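Local coordinates for protein AA9 family lytic polysaccharide monooxygenase D (Myceliophthora thermophila, PDB 5UFV) that oxidatively cleaves the glycosidic bonds of crystalline and amorphous cellulose at C1, using one copper ion and either oxygen or hydrogen peroxide, at residues A[35-40]-A[167-172]. Sequence-based numbering, arbitrary orientation.
Sequences YNPVLS and QFYPEC
Val38 and Phe168 form a single antiparallel beta bridge, a hydrogen-bonded pair. It ties a loop of the AA9 beta-sandwich to strand 167-177, which carries the copper ligand Tyr169. Two backbone hydrogen bonds make the bridge. Val38 N donates to Phe168 O (2.8 Å), and Phe168 N donates to Val38 O (2.9 Å).

The side-chain contacts fall on two sides of the strand. On one, Val38 CB packs against Phe168 CB, and Val38 O lies at the edge of the Phe168 ring. The ring also meets Leu46 of helix 45-48. On the other, Pro37 lies alongside both Gln167 and Tyr169. Pro37 CB sits over one face of the Tyr169 ring in a CH-pi contact, 4.0 Å from the centroid. Tyr35 O meets the edge of this ring, 3.3 Å from CE2. The Tyr169 first torsion (chi1 -59°) sets CG anti to the carbonyl carbon and brings the ring beside Pro37. Leu39 CD2 reaches Gln167 CG at 4.0 Å.

Tyr169 completes the copper site with His75 and the methylated His1. Gln167 probably contributes to oxygen binding, as in related enzymes. An alanine in place of Tyr169 would remove the ring and hydroxyl, and would probably leave Pro37 without its aromatic partner, the copper short of a ligand and the Gln167 amide freer to turn. Extended beyond CG (chi2 -176°), the Gln167 chain carries OE1 to Tyr169 OH and accepts a 2.6 Å hydrogen bond from it. The hydroxyl comes from above the amide carbonyl plane, 49° out of it.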
loop_
_atom_site.group_PDB
_atom_site.type_symbol
_atom_site.label_atom_id
_atom_site.label_comp_id
_atom_site.label_asym_id
_atom_site.label_seq_id
_atom_site.Cartn_x
_atom_site.Cartn_y
_atom_site.Cartn_z
ATOM N N TYR A 35 -10.001 2.215 11.663
ATOM C CA TYR A 35 -9.035 1.143 11.462
ATOM C C TYR A 35 -9.619 -0.189 10.990
ATOM O O TYR A 35 -8.908 -1.189 10.959
ATOM C CB TYR A 35 -8.291 0.866 12.765
ATOM C CG TYR A 35 -7.239 1.857 13.218
ATOM C CD1 TYR A 35 -6.739 2.846 12.385
ATOM C CD2 TYR A 35 -6.710 1.743 14.507
ATOM C CE1 TYR A 35 -5.763 3.727 12.842
ATOM C CE2 TYR A 35 -5.735 2.583 14.960
ATOM C CZ TYR A 35 -5.260 3.582 14.147
ATOM O OH TYR A 35 -4.273 4.409 14.644
ATOM N N ASN A 36 -10.885 -0.224 10.625
ATOM C CA ASN A 36 -11.515 -1.482 10.196
ATOM C C ASN A 36 -11.064 -1.886 8.820
ATOM O O ASN A 36 -10.859 -1.053 7.966
ATOM C CB ASN A 36 -13.036 -1.378 10.151
ATOM C CG ASN A 36 -13.651 -1.145 11.514
ATOM O OD1 ASN A 36 -13.110 -1.544 12.535
ATOM N ND2 ASN A 36 -14.794 -0.500 11.529
ATOM N N PRO A 37 -10.939 -3.185 8.604
ATOM C CA PRO A 37 -10.512 -3.679 7.310
ATOM C C PRO A 37 -11.582 -3.529 6.229
ATOM O O PRO A 37 -12.766 -3.451 6.531
ATOM C CB PRO A 37 -10.253 -5.164 7.593
ATOM C CG PRO A 37 -11.222 -5.497 8.691
ATOM C CD PRO A 37 -11.196 -4.280 9.565
ATOM N N VAL A 38 -11.135 -3.477 4.981
ATOM C CA VAL A 38 -11.990 -3.729 3.832
ATOM C C VAL A 38 -11.922 -5.242 3.688
ATOM O O VAL A 38 -10.826 -5.819 3.767
ATOM C CB VAL A 38 -11.469 -3.013 2.568
ATOM C CG1 VAL A 38 -12.264 -3.400 1.329
ATOM C CG2 VAL A 38 -11.491 -1.499 2.759
ATOM N N LEU A 39 -13.086 -5.883 3.535
ATOM C CA LEU A 39 -13.194 -7.355 3.576
ATOM C C LEU A 39 -13.378 -8.011 2.223
ATOM O O LEU A 39 -13.261 -9.224 2.113
ATOM C CB LEU A 39 -14.328 -7.781 4.505
ATOM C CG LEU A 39 -13.989 -7.554 5.988
ATOM C CD1 LEU A 39 -15.197 -7.715 6.916
ATOM C CD2 LEU A 39 -12.838 -8.455 6.414
ATOM N N SER A 40 -13.628 -7.223 1.189
ATOM C CA SER A 40 -13.827 -7.767 -0.148
ATOM C C SER A 40 -12.955 -7.084 -1.218
ATOM O O SER A 40 -12.970 -5.869 -1.366
ATOM C CB SER A 40 -15.281 -7.639 -0.514
ATOM O OG SER A 40 -15.402 -7.331 -1.881
ATOM N N GLN A 167 -8.088 -9.324 4.816
ATOM C CA GLN A 167 -8.423 -8.062 5.422
ATOM C C GLN A 167 -7.460 -7.056 4.846
ATOM O O GLN A 167 -6.290 -7.119 5.148
ATOM C CB GLN A 167 -8.177 -8.110 6.909
ATOM C CG GLN A 167 -9.112 -8.983 7.713
ATOM C CD GLN A 167 -8.825 -8.865 9.202
ATOM O OE1 GLN A 167 -7.880 -8.204 9.604
ATOM N NE2 GLN A 167 -9.632 -9.499 10.017
ATOM N N PHE A 168 -7.969 -6.129 4.042
ATOM C CA PHE A 168 -7.190 -5.095 3.400
ATOM C C PHE A 168 -7.271 -3.784 4.174
ATOM O O PHE A 168 -8.331 -3.406 4.631
ATOM C CB PHE A 168 -7.739 -4.844 2.019
ATOM C CG PHE A 168 -7.779 -6.068 1.127
ATOM C CD1 PHE A 168 -8.852 -6.943 1.157
ATOM C CD2 PHE A 168 -6.776 -6.285 0.181
ATOM C CE1 PHE A 168 -8.898 -8.033 0.301
ATOM C CE2 PHE A 168 -6.823 -7.380 -0.679
ATOM C CZ PHE A 168 -7.883 -8.255 -0.617
ATOM N N TYR A 169 -6.142 -3.095 4.308
ATOM C CA TYR A 169 -6.063 -1.831 5.031
ATOM C C TYR A 169 -5.269 -0.867 4.165
ATOM O O TYR A 169 -4.043 -0.939 4.175
ATOM C CB TYR A 169 -5.327 -2.019 6.364
ATOM C CG TYR A 169 -5.951 -3.030 7.298
ATOM C CD1 TYR A 169 -5.713 -4.392 7.156
ATOM C CD2 TYR A 169 -6.751 -2.609 8.338
ATOM C CE1 TYR A 169 -6.267 -5.299 8.036
ATOM C CE2 TYR A 169 -7.324 -3.503 9.217
ATOM C CZ TYR A 169 -7.077 -4.836 9.066
ATOM O OH TYR A 169 -7.673 -5.680 9.969
ATOM N N PRO A 170 -5.960 0.011 3.395
ATOM C CA PRO A 170 -5.294 0.919 2.466
ATOM C C PRO A 170 -5.499 2.391 2.776
ATOM O O PRO A 170 -6.509 2.759 3.365
ATOM C CB PRO A 170 -6.013 0.611 1.159
ATOM C CG PRO A 170 -7.436 0.398 1.612
ATOM C CD PRO A 170 -7.378 -0.164 3.015
ATOM N N GLU A 171 -4.551 3.228 2.352
ATOM C CA GLU A 171 -4.680 4.685 2.427
ATOM C C GLU A 171 -3.915 5.300 1.258
ATOM O O GLU A 171 -2.942 4.698 0.799
ATOM C CB GLU A 171 -4.113 5.218 3.742
ATOM C CG GLU A 171 -5.055 5.183 4.941
ATOM C CD GLU A 171 -5.021 3.876 5.716
ATOM O OE1 GLU A 171 -3.961 3.234 5.813
ATOM O OE2 GLU A 171 -6.073 3.489 6.256
ATOM N N CYS A 172 -4.374 6.476 0.797
ATOM C CA CYS A 172 -3.747 7.269 -0.290
ATOM C C CYS A 172 -3.322 8.663 0.184
ATOM O O CYS A 172 -3.977 9.265 1.063
ATOM C CB CYS A 172 -4.676 7.440 -1.505
ATOM S SG CYS A 172 -5.274 5.841 -2.069
#